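Side-chain contacts in 3-dehydroshikimate dehydratase (Bacillus anthracis, PDB 3DX5), which converts 3-dehydroshikimate to 3,4-dihydroxybenzoate with the help of manganese, supplying the catecholate part of the siderophore petrobactin: residues A[203-206]-A[207-210]; A[13-17]-A[18-22]; A[32-36]-A[37-41]. All blocks are in the same frame, centred on the assembly; numbering follows the deposited sequence.

Contact 1: residues A[203-206]-A[207-210]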
ATOM      1  N   SER A 203       9.973  12.762  15.448  1.00 13.40           N
ATOM      2  CA  SER A 203      10.824  13.881  15.945  1.00 14.62           C
ATOM      3  C   SER A 203      10.078  14.796  16.915  1.00 15.13           C
ATOM      4  O   SER A 203      10.690  15.421  17.777  1.00 16.45           O
ATOM      5  CB  SER A 203      11.412  14.717  14.799  1.00 14.53           C
ATOM      6  OG  SER A 203      10.344  15.284  14.049  1.00 16.42           O
ATOM      7  N   SER A 204       8.757  14.851  16.816  1.00 15.72           N
ATOM      8  CA  SER A 204       7.963  15.791  17.625  1.00 16.80           C
ATOM      9  C   SER A 204       6.518  15.338  17.565  1.00 17.50           C
ATOM     10  O   SER A 204       6.092  14.781  16.532  1.00 17.43           O
ATOM     11  CB  SER A 204       8.112  17.216  17.042  1.00 16.73           C
ATOM     12  OG  SER A 204       6.982  18.035  17.279  1.00 18.57           O
ATOM     13  N   ALA A 205       5.759  15.610  18.633  1.00 17.89           N
ATOM     14  CA  ALA A 205       4.291  15.385  18.655  1.00 17.91           C
ATOM     15  C   ALA A 205       3.550  16.063  17.498  1.00 17.87           C
ATOM     16  O   ALA A 205       2.514  15.579  17.071  1.00 18.62           O
ATOM     17  CB  ALA A 205       3.661  15.810  20.032  1.00 17.27           C
ATOM     18  N   ASP A 206       4.086  17.171  16.986  1.00 18.57           N
ATOM     19  CA  ASP A 206       3.506  17.876  15.835  1.00 18.83           C
ATOM     20  C   ASP A 206       3.305  16.962  14.610  1.00 18.25           C
ATOM     21  O   ASP A 206       2.461  17.231  13.799  1.00 17.87           O
ATOM     22  CB  ASP A 206       4.411  19.036  15.419  1.00 19.56           C
ATOM     23  CG  ASP A 206       4.492  20.149  16.479  1.00 23.44           C
ATOM     24  OD1 ASP A 206       3.898  20.048  17.586  1.00 26.49           O
ATOM     25  OD2 ASP A 206       5.168  21.150  16.185  1.00 27.58           O
ATOM     26  N   TYR A 207       4.087  15.896  14.499  1.00 16.73           N
ATOM     27  CA  TYR A 207       4.073  15.051  13.330  1.00 16.60           C
ATOM     28  C   TYR A 207       3.371  13.715  13.544  1.00 16.04           C
ATOM     29  O   TYR A 207       3.451  12.842  12.666  1.00 15.57           O
ATOM     30  CB  TYR A 207       5.505  14.830  12.803  1.00 16.25           C
ATOM     31  CG  TYR A 207       6.160  16.127  12.392  1.00 20.70           C
ATOM     32  CD1 TYR A 207       5.683  16.848  11.295  1.00 23.88           C
ATOM     33  CD2 TYR A 207       7.225  16.658  13.123  1.00 22.36           C
ATOM     34  CE1 TYR A 207       6.258  18.086  10.927  1.00 25.71           C
ATOM     35  CE2 TYR A 207       7.809  17.892  12.758  1.00 26.82           C
ATOM     36  CZ  TYR A 207       7.310  18.590  11.662  1.00 26.71           C
ATOM     37  OH  TYR A 207       7.885  19.784  11.282  1.00 30.42           O
ATOM     38  N   LEU A 208       2.697  13.539  14.686  1.00 14.81           N
ATOM     39  CA  LEU A 208       2.071  12.232  14.976  1.00 14.73           C
ATOM     40  C   LEU A 208       1.055  11.743  13.951  1.00 13.83           C
ATOM     41  O   LEU A 208       0.885  10.546  13.806  1.00 13.04           O
ATOM     42  CB  LEU A 208       1.460  12.183  16.391  1.00 15.05           C
ATOM     43  CG  LEU A 208       2.490  11.996  17.509  1.00 15.39           C
ATOM     44  CD1 LEU A 208       1.851  12.404  18.843  1.00 16.93           C
ATOM     45  CD2 LEU A 208       3.020  10.578  17.583  1.00 13.67           C
ATOM     46  N   HIS A 209       0.400  12.670  13.246  1.00 12.38           N
ATOM     47  CA  HIS A 209      -0.608  12.338  12.250  1.00 13.56           C
ATOM     48  C   HIS A 209       0.016  11.571  11.053  1.00 12.72           C
ATOM     49  O   HIS A 209      -0.715  10.970  10.283  1.00 13.30           O
ATOM     50  CB  HIS A 209      -1.283  13.632  11.740  1.00 13.84           C
ATOM     51  CG  HIS A 209      -0.290  14.651  11.259  1.00 15.76           C
ATOM     52  ND1 HIS A 209       0.146  14.710   9.953  1.00 17.58           N
ATOM     53  CD2 HIS A 209       0.422  15.592  11.931  1.00 17.32           C
ATOM     54  CE1 HIS A 209       1.052  15.670   9.826  1.00 16.32           C
ATOM     55  NE2 HIS A 209       1.240  16.217  11.013  1.00 18.39           N
ATOM     56  N   VAL A 210       1.345  11.573  10.887  1.00 12.19           N
ATOM     57  CA  VAL A 210       1.944  10.813   9.756  1.00 11.34           C
ATOM     58  C   VAL A 210       1.757   9.307   9.947  1.00 11.78           C
ATOM     59  O   VAL A 210       1.813   8.551   8.975  1.00 11.73           O
ATOM     60  CB  VAL A 210       3.441  11.141   9.467  1.00 10.66           C
ATOM     61  CG1 VAL A 210       3.609  12.617   9.094  1.00 10.11           C
ATOM     62  CG2 VAL A 210       4.372  10.685  10.672  1.00  8.22           C
TER
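Tyr207 N and Leu208 N turn back onto the carbonyls of Ser204 and Ala205, and these successive i to i+3 hydrogen bonds wind the chain into a 3-10 turn. Tyr207 N lies 3.1 Å from Ser204 O. The second bond, from Leu208 N to Ala205 O, has the same length. Val210 N repeats the pattern on Tyr207 O. An ST turn opens the coil: Ser204 OG, swung away from its own backbone N (chi1 151°), accepts from Asp206 N at 3.0 Å.

The turn belongs to the loop that follows strand 194-202 of the TIM barrel and leads to helix 213-217. On one side of the turn Leu208 CD1 meets Ala205 CB at 4.0 Å, while CB and CG of the leucine rest near Ala205 O. Beyond this pair lies helix 173-178, where Leu208 packs on Leu174, Trp177 and Glu178, and Ala205 on Trp177. The leucine side chain is about 6 Å from that of His175, a substrate-binding residue, which places the turn near, but not in, the substrate site.

The tyrosine takes a different direction. Asp206 CB stands over one face of its ring, and Ser203 OG approaches obliquely, 3.5 Å from Tyr207 CD2. Ile202 and Thr224 also pack on this side chain. Farther along, chi1 of 53° sets His209 CG between its backbone N and carbonyl carbon, folding the imidazole back along the turn. Its edge thereby faces the carbonyl of Asp206, near the ring plane, with His209 NE2 and His209 CD2 each 3.2 Å from Asp206 O.

Contact 2: residues A[13-17]-A[18-22]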
ATOM      1  N   GLN A  13       7.848  -1.008  -2.344  1.00  9.72           N
ATOM      2  CA  GLN A  13       8.930  -1.331  -3.247  1.00 10.98           C
ATOM      3  C   GLN A  13       8.799  -2.775  -3.746  1.00 11.32           C
ATOM      4  O   GLN A  13       8.162  -3.612  -3.102  1.00 11.55           O
ATOM      5  CB  GLN A  13      10.296  -1.061  -2.569  1.00 11.67           C
ATOM      6  CG  GLN A  13      10.617  -1.958  -1.400  1.00 12.24           C
ATOM      7  CD  GLN A  13      11.680  -1.326  -0.455  1.00 17.32           C
ATOM      8  OE1 GLN A  13      11.362  -0.495   0.413  1.00 20.88           O
ATOM      9  NE2 GLN A  13      12.917  -1.754  -0.601  1.00 13.46           N
ATOM     10  N   LEU A  14       9.381  -3.050  -4.914  1.00 11.02           N
ATOM     11  CA  LEU A  14       9.380  -4.384  -5.482  1.00 10.43           C
ATOM     12  C   LEU A  14      10.551  -5.119  -4.856  1.00 10.62           C
ATOM     13  O   LEU A  14      11.685  -4.752  -5.100  1.00 11.15           O
ATOM     14  CB  LEU A  14       9.580  -4.296  -7.011  1.00  8.54           C
ATOM     15  CG  LEU A  14       8.384  -3.663  -7.714  1.00  9.54           C
ATOM     16  CD1 LEU A  14       8.673  -3.446  -9.199  1.00  8.69           C
ATOM     17  CD2 LEU A  14       7.124  -4.532  -7.506  1.00  7.17           C
ATOM     18  N   ILE A  15      10.285  -6.141  -4.059  1.00 10.21           N
ATOM     19  CA  ILE A  15      11.347  -6.940  -3.486  1.00 10.70           C
ATOM     20  C   ILE A  15      10.785  -8.354  -3.197  1.00 10.35           C
ATOM     21  O   ILE A  15       9.638  -8.495  -2.782  1.00 10.77           O
ATOM     22  CB  ILE A  15      11.913  -6.293  -2.168  1.00 10.87           C
ATOM     23  CG1 ILE A  15      13.158  -7.062  -1.665  1.00 11.69           C
ATOM     24  CG2 ILE A  15      10.847  -6.207  -1.060  1.00 10.33           C
ATOM     25  CD1 ILE A  15      13.885  -6.379  -0.428  1.00 12.10           C
ATOM     26  N   SER A  16      11.614  -9.378  -3.350  1.00 10.40           N
ATOM     27  CA  SER A  16      11.173 -10.762  -3.107  1.00 10.55           C
ATOM     28  C   SER A  16      11.312 -11.144  -1.656  1.00 10.81           C
ATOM     29  O   SER A  16      12.083 -10.548  -0.912  1.00 10.45           O
ATOM     30  CB  SER A  16      11.995 -11.737  -3.963  1.00 10.58           C
ATOM     31  OG  SER A  16      13.314 -11.778  -3.464  1.00 12.21           O
ATOM     32  N   PHE A  17      10.556 -12.158  -1.237  1.00 11.24           N
ATOM     33  CA  PHE A  17      10.705 -12.697   0.115  1.00 11.11           C
ATOM     34  C   PHE A  17      12.160 -13.177   0.357  1.00 11.44           C
ATOM     35  O   PHE A  17      12.714 -12.971   1.458  1.00 10.20           O
ATOM     36  CB  PHE A  17       9.709 -13.842   0.331  1.00  9.95           C
ATOM     37  CG  PHE A  17       9.765 -14.448   1.716  1.00 11.26           C
ATOM     38  CD1 PHE A  17       9.444 -13.692   2.848  1.00  9.07           C
ATOM     39  CD2 PHE A  17      10.114 -15.781   1.882  1.00 10.51           C
ATOM     40  CE1 PHE A  17       9.490 -14.259   4.128  1.00 11.27           C
ATOM     41  CE2 PHE A  17      10.152 -16.353   3.177  1.00 11.95           C
ATOM     42  CZ  PHE A  17       9.832 -15.603   4.281  1.00  8.51           C
ATOM     43  N   THR A  18      12.757 -13.820  -0.666  1.00 11.03           N
ATOM     44  CA  THR A  18      14.124 -14.319  -0.579  1.00 10.67           C
ATOM     45  C   THR A  18      15.082 -13.173  -0.215  1.00 10.68           C
ATOM     46  O   THR A  18      15.925 -13.342   0.665  1.00  8.15           O
ATOM     47  CB  THR A  18      14.590 -14.982  -1.897  1.00 12.00           C
ATOM     48  OG1 THR A  18      13.792 -16.149  -2.166  1.00 14.19           O
ATOM     49  CG2 THR A  18      16.102 -15.385  -1.823  1.00 11.42           C
ATOM     50  N   ASP A  19      14.927 -12.006  -0.861  1.00 10.38           N
ATOM     51  CA  ASP A  19      15.781 -10.859  -0.558  1.00 11.05           C
ATOM     52  C   ASP A  19      15.509 -10.230   0.811  1.00 10.48           C
ATOM     53  O   ASP A  19      16.440  -9.758   1.491  1.00 10.44           O
ATOM     54  CB  ASP A  19      15.680  -9.802  -1.648  1.00 12.09           C
ATOM     55  CG  ASP A  19      16.388 -10.235  -2.932  1.00 16.97           C
ATOM     56  OD1 ASP A  19      17.096 -11.282  -2.948  1.00 21.36           O
ATOM     57  OD2 ASP A  19      16.251  -9.510  -3.930  1.00 21.19           O
ATOM     58  N   ILE A  20      14.255 -10.217   1.239  1.00 10.50           N
ATOM     59  CA  ILE A  20      13.973  -9.806   2.629  1.00 10.30           C
ATOM     60  C   ILE A  20      14.647 -10.733   3.679  1.00 10.34           C
ATOM     61  O   ILE A  20      15.278 -10.254   4.650  1.00 10.36           O
ATOM     62  CB  ILE A  20      12.501  -9.719   2.882  1.00 11.47           C
ATOM     63  CG1 ILE A  20      11.951  -8.466   2.183  1.00 13.01           C
ATOM     64  CG2 ILE A  20      12.224  -9.650   4.415  1.00  9.51           C
ATOM     65  CD1 ILE A  20      10.486  -8.375   2.269  1.00 14.13           C
ATOM     66  N   VAL A  21      14.539 -12.043   3.472  1.00  8.88           N
ATOM     67  CA  VAL A  21      15.131 -12.974   4.400  1.00  8.34           C
ATOM     68  C   VAL A  21      16.641 -12.746   4.437  1.00  8.88           C
ATOM     69  O   VAL A  21      17.237 -12.715   5.505  1.00  7.74           O
ATOM     70  CB  VAL A  21      14.795 -14.431   4.029  1.00  7.74           C
ATOM     71  CG1 VAL A  21      15.668 -15.413   4.849  1.00  9.62           C
ATOM     72  CG2 VAL A  21      13.320 -14.723   4.231  1.00  8.78           C
ATOM     73  N   GLN A  22      17.266 -12.601   3.266  1.00  9.66           N
ATOM     74  CA  GLN A  22      18.729 -12.407   3.191  1.00 10.77           C
ATOM     75  C   GLN A  22      19.124 -11.088   3.892  1.00 10.60           C
ATOM     76  O   GLN A  22      20.093 -11.051   4.648  1.00 10.47           O
ATOM     77  CB  GLN A  22      19.219 -12.408   1.722  1.00 10.88           C
ATOM     78  CG  GLN A  22      20.745 -12.189   1.548  1.00 15.74           C
ATOM     79  CD  GLN A  22      21.578 -13.192   2.363  1.00 21.08           C
ATOM     80  OE1 GLN A  22      21.283 -14.391   2.394  1.00 22.57           O
ATOM     81  NE2 GLN A  22      22.629 -12.701   3.009  1.00 24.08           N
TER
HETATM   82  O   HOH W   1      14.111  -8.710  -5.068  1.00 16.33           O
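With chi1 at 70°, Ser16 OG sits between its own backbone N and carbonyl carbon, and from there it reaches the amide of Asp19; Phe17, by contrast, has CG opposite its backbone N (chi1 -179°), which carries the ring to the side where Val21 follows one turn later. Ser16 is the N-cap of helix 17-26. Asp19 N donates to Ser16 OG at 3.1 Å, a capping bond with an N-H...O angle of 160°, and the ordinary helical bonds from Ile20 N to Ser16 O and from Val21 N to Phe17 O begin at once. The Asp19 carboxylate lies beside the serine hydroxyl, and a water that accepts from Ser16 N donates to Asp19 OD2 at 2.6 Å, tying the aspartate to the backbone just ahead of the helix.

Val21 CG2 lies over the face of the Phe17 ring, 3.7 Å from its centroid, in a CH-pi contact. On another side Ile15 crosses Ile20 at about a right angle, its CD1 3.9 Å from Ile20 CG1, while Ile15 CG1 lies against Asp19 CB. Phe17 and Ile20 pack on Leu14 of the second subunit. Within the chain, Phe17 and Val21 both touch Glu53 of helix 47-56, and Val21 also packs on Ile32 of strand 31-35.

Contact 3: residues A[32-36]-A[37-41]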
ATOM      1  N   ILE A  32      11.229 -12.212  11.554  1.00  9.76           N
ATOM      2  CA  ILE A  32      10.507 -11.424  10.544  1.00 10.42           C
ATOM      3  C   ILE A  32       9.031 -11.403  10.956  1.00 10.91           C
ATOM      4  O   ILE A  32       8.439 -12.453  11.215  1.00 11.02           O
ATOM      5  CB  ILE A  32      10.693 -12.022   9.134  1.00  9.78           C
ATOM      6  CG1 ILE A  32      12.161 -11.837   8.700  1.00 10.59           C
ATOM      7  CG2 ILE A  32       9.710 -11.360   8.131  1.00  9.89           C
ATOM      8  CD1 ILE A  32      12.529 -12.709   7.487  1.00 14.40           C
ATOM      9  N   GLU A  33       8.455 -10.207  11.021  1.00 10.37           N
ATOM     10  CA  GLU A  33       7.035 -10.051  11.286  1.00 10.81           C
ATOM     11  C   GLU A  33       6.422  -9.861   9.911  1.00 10.90           C
ATOM     12  O   GLU A  33       6.685  -8.847   9.191  1.00 10.57           O
ATOM     13  CB  GLU A  33       6.777  -8.837  12.213  1.00 10.69           C
ATOM     14  CG  GLU A  33       5.279  -8.404  12.260  1.00 12.01           C
ATOM     15  CD  GLU A  33       5.041  -7.177  13.159  1.00 14.16           C
ATOM     16  OE1 GLU A  33       5.941  -6.817  13.969  1.00 15.84           O
ATOM     17  OE2 GLU A  33       3.950  -6.550  13.054  1.00 16.58           O
ATOM     18  N   LEU A  34       5.622 -10.849   9.519  1.00  9.91           N
ATOM     19  CA  LEU A  34       5.157 -10.943   8.154  1.00 10.56           C
ATOM     20  C   LEU A  34       3.781 -10.313   8.050  1.00 10.56           C
ATOM     21  O   LEU A  34       2.844 -10.769   8.731  1.00 10.76           O
ATOM     22  CB  LEU A  34       5.079 -12.416   7.736  1.00 10.66           C
ATOM     23  CG  LEU A  34       4.845 -12.771   6.278  1.00 12.14           C
ATOM     24  CD1 LEU A  34       5.754 -12.100   5.303  1.00  7.59           C
ATOM     25  CD2 LEU A  34       5.049 -14.297   6.205  1.00 12.14           C
ATOM     26  N   TRP A  35       3.640  -9.316   7.178  1.00  8.97           N
ATOM     27  CA  TRP A  35       2.337  -8.688   6.930  1.00  9.52           C
ATOM     28  C   TRP A  35       1.385  -9.748   6.331  1.00 10.22           C
ATOM     29  O   TRP A  35       1.810 -10.550   5.489  1.00 10.15           O
ATOM     30  CB  TRP A  35       2.566  -7.577   5.913  1.00  9.23           C
ATOM     31  CG  TRP A  35       1.555  -6.469   5.887  1.00 11.05           C
ATOM     32  CD1 TRP A  35       0.639  -6.110   6.871  1.00 10.92           C
ATOM     33  CD2 TRP A  35       1.394  -5.522   4.817  1.00 11.13           C
ATOM     34  NE1 TRP A  35      -0.082  -4.994   6.447  1.00  9.97           N
ATOM     35  CE2 TRP A  35       0.365  -4.624   5.196  1.00 11.08           C
ATOM     36  CE3 TRP A  35       2.036  -5.347   3.573  1.00 11.39           C
ATOM     37  CZ2 TRP A  35      -0.047  -3.565   4.360  1.00 12.49           C
ATOM     38  CZ3 TRP A  35       1.622  -4.298   2.741  1.00 10.69           C
ATOM     39  CH2 TRP A  35       0.590  -3.425   3.142  1.00 10.43           C
ATOM     40  N   GLY A  36       0.129  -9.776   6.783  1.00 10.10           N
ATOM     41  CA  GLY A  36      -0.808 -10.812   6.405  1.00  9.05           C
ATOM     42  C   GLY A  36      -1.008 -10.932   4.905  1.00 10.47           C
ATOM     43  O   GLY A  36      -1.060 -12.058   4.368  1.00  9.11           O
ATOM     44  N   THR A  37      -1.083  -9.793   4.194  1.00  9.64           N
ATOM     45  CA  THR A  37      -1.271  -9.868   2.745  1.00  8.66           C
ATOM     46  C   THR A  37      -0.055 -10.476   2.028  1.00  8.46           C
ATOM     47  O   THR A  37      -0.206 -11.186   1.013  1.00  7.96           O
ATOM     48  CB  THR A  37      -1.637  -8.483   2.118  1.00  9.21           C
ATOM     49  OG1 THR A  37      -1.943  -8.698   0.746  1.00  9.28           O
ATOM     50  CG2 THR A  37      -0.434  -7.469   2.231  1.00  7.86           C
ATOM     51  N   HIS A  38       1.155 -10.203   2.552  1.00  7.66           N
ATOM     52  CA  HIS A  38       2.367 -10.834   2.050  1.00  7.70           C
ATOM     53  C   HIS A  38       2.365 -12.352   2.280  1.00  8.11           C
ATOM     54  O   HIS A  38       2.686 -13.107   1.356  1.00  8.19           O
ATOM     55  CB  HIS A  38       3.609 -10.224   2.720  1.00  8.43           C
ATOM     56  CG  HIS A  38       3.916  -8.824   2.252  1.00  9.13           C
ATOM     57  ND1 HIS A  38       4.814  -8.001   2.899  1.00  6.28           N
ATOM     58  CD2 HIS A  38       3.438  -8.109   1.201  1.00  7.11           C
ATOM     59  CE1 HIS A  38       4.928  -6.866   2.227  1.00  6.68           C
ATOM     60  NE2 HIS A  38       4.087  -6.898   1.207  1.00  9.44           N
ATOM     61  N   ALA A  39       2.022 -12.785   3.506  1.00  6.84           N
ATOM     62  CA  ALA A  39       1.861 -14.208   3.838  1.00  7.16           C
ATOM     63  C   ALA A  39       0.891 -14.911   2.854  1.00  7.96           C
ATOM     64  O   ALA A  39       1.203 -15.966   2.275  1.00  8.70           O
ATOM     65  CB  ALA A  39       1.333 -14.349   5.307  1.00  6.79           C
ATOM     66  N   GLN A  40      -0.283 -14.319   2.666  1.00  8.37           N
ATOM     67  CA  GLN A  40      -1.327 -14.892   1.829  1.00  9.27           C
ATOM     68  C   GLN A  40      -0.868 -15.001   0.389  1.00  9.25           C
ATOM     69  O   GLN A  40      -1.081 -16.024  -0.276  1.00  9.28           O
ATOM     70  CB  GLN A  40      -2.592 -14.020   1.913  1.00  9.80           C
ATOM     71  CG  GLN A  40      -3.729 -14.466   0.929  1.00 11.48           C
ATOM     72  CD  GLN A  40      -4.327 -15.853   1.288  1.00 15.17           C
ATOM     73  OE1 GLN A  40      -4.154 -16.369   2.397  1.00 13.98           O
ATOM     74  NE2 GLN A  40      -5.020 -16.448   0.333  1.00 14.21           N
ATOM     75  N   ASN A  41      -0.259 -13.946  -0.122  1.00  9.00           N
ATOM     76  CA  ASN A  41       0.176 -14.017  -1.511  1.00  9.28           C
ATOM     77  C   ASN A  41       1.348 -14.950  -1.748  1.00  9.13           C
ATOM     78  O   ASN A  41       1.455 -15.525  -2.825  1.00  8.65           O
ATOM     79  CB  ASN A  41       0.415 -12.621  -2.089  1.00  9.70           C
ATOM     80  CG  ASN A  41      -0.893 -11.876  -2.339  1.00 10.98           C
ATOM     81  OD1 ASN A  41      -1.140 -10.786  -1.799  1.00 15.95           O
ATOM     82  ND2 ASN A  41      -1.737 -12.470  -3.132  1.00 11.95           N
TER
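Strand 32-35 runs into helix 37-41 at 78° between their directions, with Ala39 N donating to Trp35 O at 3.0 Å and Gln40 N to Gly36 O in the first bonds of the helix. Trp35, at the N-cap position, turns its indole alongside the helix start. Thr37 CG2 stands over one face of the indole, 3.8 Å from the centroid of the six-membered ring, a CH-pi contact. His38 meets the same indole differently: the tryptophan edge points into the imidazole face, the planes are at 89°, and Trp35 CE3 lies 3.5 Å from His38 NE2. This is a T-shaped pair in which the tryptophan supplies the edge.

Such a turn from a strand into the helix after it is a beta-alpha junction of the TIM barrel, and here it lies beside the substrate site. Trp35, its side chain about 5 Å from the bound 3,4-dihydroxybenzoic acid, is hydrogen-bonded through NE1 to the hydroxyl of Tyr70, a substrate-binding residue, and thus probably helps to position Tyr70 from the second shell. The histidine is held from its other ring nitrogen, ND1, which is hydrogen-bonded to Thr7 OG1, while Thr37 OG1 hydrogen-bonds to the backbone oxygen of His12 of the second subunit.

Leu34 packs against the helix through its methyls. Its CG lies opposite the backbone N (chi1 -170°), and the two methyls divide the helix between them: CD1 touches His38 CB, and Leu34 CD2 meets Ala39 CB at 3.8 Å. Phe96 of helix 79-96 packs on both Leu34 and Ala39.

How the contacts relate
Along the chain the order is contact 2, contact 3, contact 1, all in one TIM barrel. Contacts 2 and 3 are neighbours, their centres 12 Å apart: helix 17-26 is followed by strand 31-35, and Val21 CG2 packs on Ile32 CD1 at 3.9 Å. Both also touch the second subunit, which places this early part of the barrel at the dimer interface. Contact 1 lies after strand 194-202, with its centre about 30 Å from that of contact 2 and 28 Å from that of contact 3, and touches neither. Contacts 1 and 3 nevertheless both follow barrel strands and approach the substrate site, near His175 and Tyr70 respectively.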